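Local coordinates for protein transcriptional regulator (TetR/AcrR family) (Bacillus halodurans, PDB 5GP9) that probably represses genes of fatty acid degradation by binding operator DNA as a dimer, with a long-chain acyl effector likely to relieve the repression, at residues A[15-18]-A[19-23]; A[37-40]-A[41-44]; A[126-129]-A[130-133]; A[182-185]-A[186-190]. One frame throughout, in Å; residues are numbered along the deposited sequence.

Interaction 1 (A[15-18]-A[19-23]); sequences AVQV and IAEHG
Gln-17 holds its CG anti to the backbone N (chi1 -180°), while Glu-21, one turn further along the helix, places its own CG anti to the carbonyl carbon (chi1 -82°), and the two extended chains run side by side in the same direction. Contact falls on one carboxylate oxygen: OE2 of Glu-21 comes to 3.3 Å from CG of Gln-17. The amide and carboxylate planes are only 6° apart, yet NE2 of Gln-17 stays 3.8 Å from OE2 of Glu-21, so the pair meets by van der Waals contact of the aliphatic stem of Gln-17 with the carboxylate, on the exposed side of the helix. The backbone here is regular i to i+4 helix, with Ile-19 N bound to Ala-15 O at 2.9 Å and Glu-21 N to Gln-17 O also at 2.9 Å. The aliphatic part of Glu-21 rests on this same acceptor, CG lying 3.4 Å from Gln-17 O, while CB of Ala-20 packs 3.2 Å from Val-16 O. On the inner side CG1 of Ile-19 turns back over the preceding turn and sits 3.2 Å from Ala-15 O. His-22 N closes on Val-18 O at 3.0 Å near the end of the segment. Helix 8-26 opens the tetR-family DNA-binding region, and its buried residues face three other helices. Ala-15 and Val-18 lean on Ile-32 of helix 29-36, Ala-15 and Val-16 meet Leu-57 of helix 50-74, and Ile-19 reaches Val-103 of helix 98-107.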
ATOM      1  N   ALA A  15       4.981   4.970  22.863  1.00 22.29           N
ATOM      2  CA  ALA A  15       5.388   5.457  21.532  1.00 24.17           C
ATOM      3  C   ALA A  15       4.238   5.258  20.512  1.00 24.14           C
ATOM      4  O   ALA A  15       3.966   6.219  19.722  1.00 26.78           O
ATOM      5  CB  ALA A  15       6.650   4.819  21.080  1.00 24.24           C
ATOM      6  N   VAL A  16       3.550   4.111  20.596  1.00 26.18           N
ATOM      7  CA  VAL A  16       2.437   3.836  19.681  1.00 24.66           C
ATOM      8  C   VAL A  16       1.346   4.890  19.905  1.00 29.43           C
ATOM      9  O   VAL A  16       0.827   5.520  18.973  1.00 28.11           O
ATOM     10  CB  VAL A  16       1.904   2.410  19.827  1.00 24.36           C
ATOM     11  CG1 VAL A  16       0.535   2.221  19.111  1.00 29.89           C
ATOM     12  CG2 VAL A  16       2.896   1.415  19.340  1.00 24.72           C
ATOM     13  N   GLN A  17       1.070   5.191  21.181  1.00 26.51           N
ATOM     14  CA  GLN A  17       0.060   6.166  21.518  1.00 29.66           C
ATOM     15  C   GLN A  17       0.401   7.553  21.022  1.00 29.01           C
ATOM     16  O   GLN A  17      -0.407   8.187  20.367  1.00 28.55           O
ATOM     17  CB  GLN A  17      -0.183   6.177  23.025  1.00 35.17           C
ATOM     18  CG  GLN A  17      -1.247   7.196  23.367  1.00 43.66           C
ATOM     19  CD  GLN A  17      -1.501   7.265  24.836  1.00 53.94           C
ATOM     20  OE1 GLN A  17      -2.041   6.316  25.441  1.00 61.19           O
ATOM     21  NE2 GLN A  17      -1.064   8.383  25.443  1.00 53.78           N
ATOM     22  N   VAL A  18       1.616   7.998  21.260  1.00 28.95           N
ATOM     23  CA  VAL A  18       2.018   9.325  20.900  1.00 29.79           C
ATOM     24  C   VAL A  18       2.098   9.533  19.383  1.00 29.37           C
ATOM     25  O   VAL A  18       1.651  10.564  18.844  1.00 31.41           O
ATOM     26  CB  VAL A  18       3.360   9.655  21.559  1.00 32.94           C
ATOM     27  CG1 VAL A  18       3.975  10.929  20.997  1.00 32.94           C
ATOM     28  CG2 VAL A  18       3.141   9.743  23.057  1.00 32.51           C
ATOM     29  N   ILE A  19       2.623   8.528  18.716  1.00 27.74           N
ATOM     30  CA  ILE A  19       2.750   8.562  17.269  1.00 30.43           C
ATOM     31  C   ILE A  19       1.392   8.518  16.639  1.00 27.48           C
ATOM     32  O   ILE A  19       1.157   9.246  15.681  1.00 34.15           O
ATOM     33  CB  ILE A  19       3.697   7.497  16.713  1.00 29.58           C
ATOM     34  CG1 ILE A  19       5.154   7.692  17.179  1.00 28.64           C
ATOM     35  CG2 ILE A  19       3.628   7.394  15.192  1.00 30.32           C
ATOM     36  CD1 ILE A  19       6.101   6.533  16.922  1.00 29.95           C
ATOM     37  N   ALA A  20       0.479   7.725  17.160  1.00 31.07           N
ATOM     38  CA  ALA A  20      -0.856   7.629  16.572  1.00 29.31           C
ATOM     39  C   ALA A  20      -1.573   8.969  16.783  1.00 36.59           C
ATOM     40  O   ALA A  20      -2.197   9.515  15.889  1.00 36.75           O
ATOM     41  CB  ALA A  20      -1.634   6.531  17.209  1.00 29.57           C
ATOM     42  N   GLU A  21      -1.424   9.532  17.969  1.00 34.39           N
ATOM     43  CA  GLU A  21      -2.238  10.691  18.333  1.00 39.09           C
ATOM     44  C   GLU A  21      -1.795  11.962  17.680  1.00 37.33           C
ATOM     45  O   GLU A  21      -2.644  12.768  17.302  1.00 39.82           O
ATOM     46  CB  GLU A  21      -2.236  10.902  19.847  1.00 41.85           C
ATOM     47  CG  GLU A  21      -3.239  10.004  20.579  1.00 51.97           C
ATOM     48  CD  GLU A  21      -3.269  10.263  22.093  1.00 60.50           C
ATOM     49  OE1 GLU A  21      -2.863  11.387  22.526  1.00 66.15           O
ATOM     50  OE2 GLU A  21      -3.696   9.351  22.848  1.00 59.95           O
ATOM     51  N   HIS A  22      -0.497  12.204  17.640  1.00 38.17           N
ATOM     52  CA  HIS A  22       0.077  13.436  17.130  1.00 42.43           C
ATOM     53  C   HIS A  22       0.842  13.279  15.851  1.00 46.48           C
ATOM     54  O   HIS A  22       1.313  14.267  15.296  1.00 51.12           O
ATOM     55  CB  HIS A  22       1.008  14.057  18.196  1.00 56.43           C
ATOM     56  CG  HIS A  22       0.298  14.377  19.479  1.00 60.87           C
ATOM     57  ND1 HIS A  22       0.747  13.960  20.711  1.00 60.09           N
ATOM     58  CD2 HIS A  22      -0.880  15.013  19.700  1.00 67.16           C
ATOM     59  CE1 HIS A  22      -0.126  14.320  21.637  1.00 59.36           C
ATOM     60  NE2 HIS A  22      -1.112  14.972  21.053  1.00 68.69           N
ATOM     61  N   GLY A  23       1.028  12.044  15.392  1.00 42.58           N
ATOM     62  CA  GLY A  23       1.672  11.792  14.144  1.00 39.25           C
ATOM     63  C   GLY A  23       3.101  11.753  14.388  1.00 34.75           C
ATOM     64  O   GLY A  23       3.578  12.299  15.403  1.00 45.31           O
TER

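Interaction 2 (A[37-40]-A[41-44]); sequences GVAD and GTIY
Ala-39, the N-cap, presents its carbonyl oxygen to Thr-42 N at 2.9 Å, the donor standing 53° out of the carbonyl plane, and the chain so enters the first turn of helix 40-46. One residue on, Asp-40 O is approached by Ile-43 N and Tyr-44 N, both in weak bonds. Gly-37, with positive phi, closes helix 29-36 in a Schellman motif, which turns the chain toward this second start. Among the side chains, Val-38 spans the turn: its CB lies 3.8 Å from CB of Thr-42, and its CG2 reaches CD1 of Ile-43, also at 3.8 Å. It crosses both partners at about a right angle. CG2 gets there because it lies between the backbone N and the carbonyl carbon of Val-38. Thr-42 turns CG2 to this apolar side and OG1 the other way, where a water 2.7 Å from OG1 of Thr-42 accepts a hydrogen bond from Ala-39 N at 3.2 Å. The ring of Tyr-44 brings CD2 to 3.2 Å from Asp-40 O. Ile-43 continues inward to Ile-11 and Val-29. This is the turn and the start of the second helix of the predicted helix-turn-helix, probably the DNA-recognition helix as in TetR relatives. Its chemistry is mixed: a small valine-isoleucine patch ties the turn to the helix, while the Ala-39 carbonyl accepts Thr-42 N and one water joins Ala-39 N to the Thr-42 hydroxyl.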
ATOM      1  N   GLY A  37       5.610   7.492  31.638  1.00 31.42           N
ATOM      2  CA  GLY A  37       5.832   7.729  33.067  1.00 34.18           C
ATOM      3  C   GLY A  37       7.283   7.687  33.481  1.00 39.14           C
ATOM      4  O   GLY A  37       7.618   7.234  34.625  1.00 35.43           O
ATOM      5  N   VAL A  38       8.158   8.153  32.582  1.00 34.19           N
ATOM      6  CA  VAL A  38       9.611   8.019  32.810  1.00 36.07           C
ATOM      7  C   VAL A  38      10.305   9.318  32.501  1.00 32.64           C
ATOM      8  O   VAL A  38       9.700  10.216  31.878  1.00 38.59           O
ATOM      9  CB  VAL A  38      10.255   6.879  32.043  1.00 35.94           C
ATOM     10  CG1 VAL A  38       9.739   5.518  32.460  1.00 39.00           C
ATOM     11  CG2 VAL A  38      10.127   7.089  30.516  1.00 36.30           C
ATOM     12  N   ALA A  39      11.501   9.471  33.081  1.00 37.56           N
ATOM     13  CA  ALA A  39      12.411  10.612  32.720  1.00 43.08           C
ATOM     14  C   ALA A  39      12.917  10.431  31.275  1.00 43.39           C
ATOM     15  O   ALA A  39      13.116   9.310  30.817  1.00 38.59           O
ATOM     16  CB  ALA A  39      13.593  10.682  33.679  1.00 44.16           C
ATOM     17  N   ASP A  40      13.176  11.526  30.550  1.00 49.87           N
ATOM     18  CA  ASP A  40      13.802  11.430  29.197  1.00 46.47           C
ATOM     19  C   ASP A  40      15.007  10.499  29.090  1.00 43.06           C
ATOM     20  O   ASP A  40      15.123   9.689  28.111  1.00 42.49           O
ATOM     21  CB  ASP A  40      14.160  12.829  28.674  1.00 52.56           C
ATOM     22  CG  ASP A  40      12.951  13.684  28.459  1.00 55.00           C
ATOM     23  OD1 ASP A  40      11.843  13.216  28.778  1.00 58.96           O
ATOM     24  OD2 ASP A  40      13.087  14.834  27.978  1.00 69.05           O
ATOM     25  N   GLY A  41      15.883  10.561  30.091  1.00 38.80           N
ATOM     26  CA  GLY A  41      17.039   9.736  30.144  1.00 40.41           C
ATOM     27  C   GLY A  41      16.775   8.258  30.202  1.00 44.10           C
ATOM     28  O   GLY A  41      17.590   7.468  29.729  1.00 41.37           O
ATOM     29  N   THR A  42      15.637   7.871  30.778  1.00 36.76           N
ATOM     30  CA  THR A  42      15.264   6.468  30.802  1.00 41.83           C
ATOM     31  C   THR A  42      15.024   5.999  29.351  1.00 34.48           C
ATOM     32  O   THR A  42      15.471   4.919  28.996  1.00 37.48           O
ATOM     33  CB  THR A  42      14.022   6.219  31.671  1.00 37.80           C
ATOM     34  OG1 THR A  42      14.242   6.725  32.997  1.00 41.14           O
ATOM     35  CG2 THR A  42      13.690   4.746  31.748  1.00 40.59           C
ATOM     36  N   ILE A  43      14.436   6.857  28.511  1.00 34.69           N
ATOM     37  CA  ILE A  43      14.225   6.475  27.070  1.00 36.54           C
ATOM     38  C   ILE A  43      15.555   6.142  26.424  1.00 36.87           C
ATOM     39  O   ILE A  43      15.686   5.166  25.706  1.00 32.08           O
ATOM     40  CB  ILE A  43      13.472   7.514  26.174  1.00 43.06           C
ATOM     41  CG1 ILE A  43      12.158   7.982  26.760  1.00 49.39           C
ATOM     42  CG2 ILE A  43      13.150   6.894  24.797  1.00 42.01           C
ATOM     43  CD1 ILE A  43      11.134   6.895  26.895  1.00 49.92           C
ATOM     44  N   TYR A  44      16.603   6.928  26.704  1.00 40.77           N
ATOM     45  CA  TYR A  44      17.825   6.822  25.935  1.00 39.11           C
ATOM     46  C   TYR A  44      18.684   5.717  26.426  1.00 38.29           C
ATOM     47  O   TYR A  44      19.591   5.332  25.763  1.00 40.67           O
ATOM     48  CB  TYR A  44      18.588   8.154  25.902  1.00 37.01           C
ATOM     49  CG  TYR A  44      17.858   9.245  25.194  1.00 39.61           C
ATOM     50  CD1 TYR A  44      17.752   9.231  23.807  1.00 37.84           C
ATOM     51  CD2 TYR A  44      17.362  10.342  25.865  1.00 36.57           C
ATOM     52  CE1 TYR A  44      17.090  10.236  23.126  1.00 39.94           C
ATOM     53  CE2 TYR A  44      16.722  11.382  25.179  1.00 39.33           C
ATOM     54  CZ  TYR A  44      16.618  11.313  23.793  1.00 36.85           C
ATOM     55  OH  TYR A  44      15.955  12.261  23.076  1.00 45.33           O
TER
HETATM   56  O   HOH W   1      12.370   6.962  34.938  1.00 40.52           O

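Interaction 3 (A[126-129]-A[130-133]); sequences YLNL and LDEL
The flat carboxylate of Asp-131 lies with one face under the carbonyl oxygen of Leu-127, CG being 3.4 Å from that O. Since both groups are acceptors, this is packing and not a bond. Two waters link the same carboxylate to the amide of Asn-128, each donating to both. One is 2.8 Å from Asp-131 OD2 and 3.1 Å from Asn-128 OD1. The other is 2.6 Å from Asp-131 OD2 and 3.2 Å from Asn-128 OD1. Both waters thus join two acceptors that cannot bond each other directly. Glu-132 sets CG anti to its carbonyl carbon (chi1 -58°), which lays CG 3.2 Å from Asn-128 O. Its extended chain then crosses Leu-129 at about a right angle, with OE2 of Glu-132 at 4.0 Å from CD1 of Leu-129. Leu-127 CD2 and Leu-130 CD1 touch loosely. Salt bridges tie Asp-131 OD1 to Arg-153 and Glu-132 OE2 to Arg-70. The ring of Tyr-126 meets Phe-65 edge-to-face, its hydroxyl is hydrogen-bonded to His-90, and it lies close to the bound palmitic acid, so the start of this segment borders the ligand pocket. Helix 113-139 thus packs against three other helices: Leu-129 lies on Ile-69 and Met-73 of helix 50-74, Leu-130 on Leu-86 and Leu-133 on Leu-83 of helix 79-95, and Leu-130 also on Ile-156 of helix 149-169.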
ATOM      1  N   TYR A 126       7.009 -11.666   7.479  1.00 28.02           N
ATOM      2  CA  TYR A 126       5.588 -12.005   7.273  1.00 26.90           C
ATOM      3  C   TYR A 126       5.407 -12.498   5.815  1.00 26.91           C
ATOM      4  O   TYR A 126       4.759 -13.492   5.517  1.00 25.09           O
ATOM      5  CB  TYR A 126       4.762 -10.768   7.530  1.00 27.09           C
ATOM      6  CG  TYR A 126       3.270 -10.903   7.353  1.00 26.71           C
ATOM      7  CD1 TYR A 126       2.590 -12.081   7.648  1.00 25.25           C
ATOM      8  CD2 TYR A 126       2.541  -9.872   6.918  1.00 27.20           C
ATOM      9  CE1 TYR A 126       1.218 -12.173   7.497  1.00 29.90           C
ATOM     10  CE2 TYR A 126       1.188  -9.937   6.781  1.00 26.26           C
ATOM     11  CZ  TYR A 126       0.523 -11.096   7.055  1.00 24.92           C
ATOM     12  OH  TYR A 126      -0.874 -11.164   6.910  1.00 29.93           O
ATOM     13  N   LEU A 127       6.041 -11.781   4.884  1.00 24.46           N
ATOM     14  CA  LEU A 127       6.066 -12.209   3.452  1.00 28.48           C
ATOM     15  C   LEU A 127       6.626 -13.613   3.256  1.00 29.17           C
ATOM     16  O   LEU A 127       6.064 -14.331   2.518  1.00 26.40           O
ATOM     17  CB  LEU A 127       6.760 -11.199   2.524  1.00 26.77           C
ATOM     18  CG  LEU A 127       6.270  -9.732   2.605  1.00 28.27           C
ATOM     19  CD1 LEU A 127       7.067  -8.769   1.692  1.00 28.80           C
ATOM     20  CD2 LEU A 127       4.774  -9.656   2.331  1.00 24.64           C
ATOM     21  N   ASN A 128       7.676 -14.012   3.986  1.00 28.57           N
ATOM     22  CA  ASN A 128       8.174 -15.419   3.936  1.00 32.25           C
ATOM     23  C   ASN A 128       7.183 -16.455   4.440  1.00 28.63           C
ATOM     24  O   ASN A 128       7.054 -17.537   3.877  1.00 30.61           O
ATOM     25  CB  ASN A 128       9.471 -15.547   4.731  1.00 31.60           C
ATOM     26  CG  ASN A 128      10.639 -14.789   4.107  1.00 33.82           C
ATOM     27  OD1 ASN A 128      10.600 -14.333   2.965  1.00 34.33           O
ATOM     28  ND2 ASN A 128      11.695 -14.626   4.912  1.00 34.58           N
ATOM     29  N   LEU A 129       6.418 -16.114   5.464  1.00 29.06           N
ATOM     30  CA  LEU A 129       5.329 -16.941   5.917  1.00 29.48           C
ATOM     31  C   LEU A 129       4.255 -17.109   4.861  1.00 28.54           C
ATOM     32  O   LEU A 129       3.774 -18.187   4.618  1.00 28.95           O
ATOM     33  CB  LEU A 129       4.694 -16.360   7.209  1.00 32.46           C
ATOM     34  CG  LEU A 129       3.515 -17.179   7.694  1.00 34.43           C
ATOM     35  CD1 LEU A 129       3.982 -18.596   8.038  1.00 38.86           C
ATOM     36  CD2 LEU A 129       2.882 -16.474   8.879  1.00 37.25           C
ATOM     37  N   LEU A 130       3.853 -16.010   4.244  1.00 29.06           N
ATOM     38  CA  LEU A 130       2.950 -16.070   3.102  1.00 27.48           C
ATOM     39  C   LEU A 130       3.490 -17.051   2.005  1.00 26.27           C
ATOM     40  O   LEU A 130       2.792 -17.901   1.504  1.00 27.13           O
ATOM     41  CB  LEU A 130       2.728 -14.678   2.490  1.00 27.05           C
ATOM     42  CG  LEU A 130       1.601 -13.799   3.055  1.00 34.16           C
ATOM     43  CD1 LEU A 130       1.548 -12.447   2.369  1.00 31.63           C
ATOM     44  CD2 LEU A 130       0.215 -14.414   2.939  1.00 36.48           C
ATOM     45  N   ASP A 131       4.760 -16.912   1.669  1.00 28.40           N
ATOM     46  CA  ASP A 131       5.397 -17.785   0.651  1.00 32.51           C
ATOM     47  C   ASP A 131       5.347 -19.285   1.028  1.00 31.08           C
ATOM     48  O   ASP A 131       4.920 -20.130   0.170  1.00 30.69           O
ATOM     49  CB  ASP A 131       6.853 -17.376   0.422  1.00 30.38           C
ATOM     50  CG  ASP A 131       7.005 -16.044  -0.268  1.00 32.24           C
ATOM     51  OD1 ASP A 131       6.010 -15.421  -0.763  1.00 34.50           O
ATOM     52  OD2 ASP A 131       8.140 -15.596  -0.327  1.00 31.90           O
ATOM     53  N   GLU A 132       5.607 -19.568   2.300  1.00 34.39           N
ATOM     54  CA  GLU A 132       5.478 -20.942   2.783  1.00 34.04           C
ATOM     55  C   GLU A 132       4.086 -21.497   2.604  1.00 33.07           C
ATOM     56  O   GLU A 132       3.931 -22.639   2.164  1.00 32.00           O
ATOM     57  CB  GLU A 132       5.870 -21.099   4.248  1.00 37.11           C
ATOM     58  CG  GLU A 132       7.293 -20.671   4.625  1.00 36.72           C
ATOM     59  CD  GLU A 132       7.539 -20.779   6.127  1.00 44.61           C
ATOM     60  OE1 GLU A 132       8.602 -20.314   6.555  1.00 43.16           O
ATOM     61  OE2 GLU A 132       6.675 -21.321   6.899  1.00 45.03           O
ATOM     62  N   LEU A 133       3.062 -20.714   2.949  1.00 29.32           N
ATOM     63  CA  LEU A 133       1.696 -21.114   2.746  1.00 30.91           C
ATOM     64  C   LEU A 133       1.313 -21.414   1.299  1.00 30.64           C
ATOM     65  O   LEU A 133       0.584 -22.386   0.991  1.00 33.93           O
ATOM     66  CB  LEU A 133       0.767 -20.056   3.310  1.00 31.07           C
ATOM     67  CG  LEU A 133      -0.687 -20.425   3.271  1.00 33.82           C
ATOM     68  CD1 LEU A 133      -0.944 -21.696   4.078  1.00 38.30           C
ATOM     69  CD2 LEU A 133      -1.551 -19.258   3.770  1.00 39.97           C
TER
HETATM   70  O   HOH W   2       8.801 -13.166   0.783  1.00 37.80           O
HETATM   71  O   HOH W   3      10.228 -16.691   0.846  1.00 44.01           O

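Interaction 4 (A[182-185]-A[186-190]); sequences PVHQ and LLLGG
Leu-188 runs back over the preceding turn toward His-184, and its atoms meet first backbone oxygens and then the ring. CB rests 3.5 Å from Gln-185 O. CG, anti to the carbonyl carbon (chi1 -64°), sits 3.3 Å from His-184 O, the oxygen that accepts Leu-188 N. CD1 then comes over one face of the His-184 imidazole, 3.7 Å from the ring centroid and 28° off the normal, a CH-pi contact. It is shifted toward the rim, with NE2 of His-184 the nearest ring atom at 3.4 Å. The histidine meets it because its CG stands anti to the backbone N (chi1 174°), which turns the ring so that one face meets the leucine methyl, the two side chains crossing obliquely. On another side of the helix Val-183 and Leu-187 point the same way, CG1 of the valine 4.0 Å from CD1 of the leucine. The main chain keeps i to i+4 bonds through Gly-189, whose N lies 2.9 Å from Gln-185 O. Gly-190 then leaves the helix with positive phi, its N still bonded to Leu-186 O at 2.8 Å. Around helix 180-189, Leu-188 and His-184 lean on Leu-83, and Val-183 on Phe-91 and Leu-160. The second subunit packs here too: its Leu-151 meets Pro-182 and Val-183, its Met-155 meets Leu-186, and backbone hydrogen bonds run to it from Leu-187 and Leu-188. The contact is therefore largely apolar, with the imidazole face taking part as a CH-pi acceptor, and this buried leucine-rich turn both closes the helix and forms part of the dimer interface.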
ATOM      1  N   PRO A 182     -15.256 -12.618   3.488  1.00 26.94           N
ATOM      2  CA  PRO A 182     -15.274 -12.180   2.095  1.00 25.64           C
ATOM      3  C   PRO A 182     -13.890 -11.932   1.460  1.00 23.49           C
ATOM      4  O   PRO A 182     -13.727 -12.234   0.282  1.00 21.32           O
ATOM      5  CB  PRO A 182     -16.128 -10.921   2.102  1.00 28.73           C
ATOM      6  CG  PRO A 182     -16.423 -10.604   3.472  1.00 29.22           C
ATOM      7  CD  PRO A 182     -16.077 -11.744   4.352  1.00 28.54           C
ATOM      8  N   VAL A 183     -12.919 -11.486   2.247  1.00 25.46           N
ATOM      9  CA  VAL A 183     -11.546 -11.246   1.650  1.00 23.40           C
ATOM     10  C   VAL A 183     -10.908 -12.572   1.313  1.00 25.49           C
ATOM     11  O   VAL A 183     -10.399 -12.751   0.254  1.00 22.07           O
ATOM     12  CB  VAL A 183     -10.661 -10.417   2.588  1.00 22.78           C
ATOM     13  CG1 VAL A 183      -9.226 -10.441   2.123  1.00 26.86           C
ATOM     14  CG2 VAL A 183     -11.179  -8.990   2.710  1.00 24.29           C
ATOM     15  N   HIS A 184     -11.007 -13.515   2.254  1.00 22.86           N
ATOM     16  CA  HIS A 184     -10.568 -14.852   2.063  1.00 25.55           C
ATOM     17  C   HIS A 184     -11.114 -15.491   0.780  1.00 25.99           C
ATOM     18  O   HIS A 184     -10.327 -16.066  -0.011  1.00 22.07           O
ATOM     19  CB  HIS A 184     -11.011 -15.682   3.317  1.00 27.82           C
ATOM     20  CG  HIS A 184     -10.749 -17.130   3.199  1.00 33.49           C
ATOM     21  ND1 HIS A 184      -9.482 -17.650   3.227  1.00 35.18           N
ATOM     22  CD2 HIS A 184     -11.589 -18.173   3.040  1.00 33.10           C
ATOM     23  CE1 HIS A 184      -9.548 -18.964   3.092  1.00 35.70           C
ATOM     24  NE2 HIS A 184     -10.813 -19.298   2.978  1.00 38.16           N
ATOM     25  N   GLN A 185     -12.466 -15.393   0.594  1.00 24.29           N
ATOM     26  CA  GLN A 185     -13.064 -15.996  -0.513  1.00 28.32           C
ATOM     27  C   GLN A 185     -12.630 -15.357  -1.817  1.00 25.36           C
ATOM     28  O   GLN A 185     -12.425 -16.024  -2.816  1.00 27.47           O
ATOM     29  CB  GLN A 185     -14.578 -15.874  -0.421  1.00 29.76           C
ATOM     30  CG  GLN A 185     -15.232 -16.342   0.850  1.00 43.61           C
ATOM     31  CD  GLN A 185     -15.518 -17.811   0.943  1.00 52.72           C
ATOM     32  OE1 GLN A 185     -14.715 -18.686   0.562  1.00 54.44           O
ATOM     33  NE2 GLN A 185     -16.669 -18.101   1.546  1.00 60.16           N
ATOM     34  N   LEU A 186     -12.508 -14.048  -1.786  1.00 21.44           N
ATOM     35  CA  LEU A 186     -12.167 -13.267  -2.931  1.00 26.00           C
ATOM     36  C   LEU A 186     -10.741 -13.574  -3.408  1.00 21.67           C
ATOM     37  O   LEU A 186     -10.513 -13.718  -4.626  1.00 22.35           O
ATOM     38  CB  LEU A 186     -12.382 -11.768  -2.644  1.00 27.02           C
ATOM     39  CG  LEU A 186     -12.048 -10.769  -3.751  1.00 27.16           C
ATOM     40  CD1 LEU A 186     -12.877 -10.934  -5.004  1.00 27.06           C
ATOM     41  CD2 LEU A 186     -12.201  -9.322  -3.214  1.00 31.92           C
ATOM     42  N   LEU A 187      -9.796 -13.719  -2.492  1.00 21.59           N
ATOM     43  CA  LEU A 187      -8.499 -14.156  -2.812  1.00 21.38           C
ATOM     44  C   LEU A 187      -8.433 -15.549  -3.436  1.00 24.54           C
ATOM     45  O   LEU A 187      -7.702 -15.800  -4.380  1.00 25.32           O
ATOM     46  CB  LEU A 187      -7.551 -14.046  -1.663  1.00 22.17           C
ATOM     47  CG  LEU A 187      -7.243 -12.711  -1.012  1.00 24.27           C
ATOM     48  CD1 LEU A 187      -6.484 -12.793   0.311  1.00 25.37           C
ATOM     49  CD2 LEU A 187      -6.449 -11.864  -1.998  1.00 26.61           C
ATOM     50  N   LEU A 188      -9.295 -16.431  -2.991  1.00 25.52           N
ATOM     51  CA  LEU A 188      -9.390 -17.764  -3.636  1.00 25.77           C
ATOM     52  C   LEU A 188     -10.043 -17.790  -4.985  1.00 27.82           C
ATOM     53  O   LEU A 188      -9.645 -18.573  -5.889  1.00 28.10           O
ATOM     54  CB  LEU A 188     -10.158 -18.662  -2.663  1.00 25.92           C
ATOM     55  CG  LEU A 188      -9.428 -18.903  -1.341  1.00 26.30           C
ATOM     56  CD1 LEU A 188     -10.327 -19.632  -0.333  1.00 32.26           C
ATOM     57  CD2 LEU A 188      -8.171 -19.724  -1.467  1.00 29.71           C
ATOM     58  N   GLY A 189     -11.116 -17.037  -5.169  1.00 26.96           N
ATOM     59  CA  GLY A 189     -11.828 -17.117  -6.440  1.00 31.23           C
ATOM     60  C   GLY A 189     -11.722 -16.027  -7.442  1.00 31.66           C
ATOM     61  O   GLY A 189     -12.284 -16.148  -8.549  1.00 28.82           O
ATOM     62  N   GLY A 190     -10.999 -14.952  -7.098  1.00 23.36           N
ATOM     63  CA  GLY A 190     -10.906 -13.828  -7.959  1.00 21.07           C
ATOM     64  C   GLY A 190     -12.194 -13.174  -8.321  1.00 22.88           C
ATOM     65  O   GLY A 190     -13.248 -13.273  -7.592  1.00 26.19           O
TER

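Overall arrangement
All four interactions are local turns of helix or helix entry, but their chemistry follows their place in the fold. Interactions 1 and 2 share the DNA-binding region, their centres about 17 Å apart. Interaction 1 is half buried against neighbouring helices, whereas interaction 2 is a surface turn with a small apolar patch, a backbone bond at the helix start and a water. Interactions 3 and 4, centres about 18 Å apart, belong to the C-terminal region, and both pack on helices 79-95 and 149-169. Interaction 3 combines leucine packing with carboxylates bound by arginines, while its tyrosine lies near the bound palmitic acid; interaction 4 is the buried, apolar one, and alone of the four it touches the second subunit.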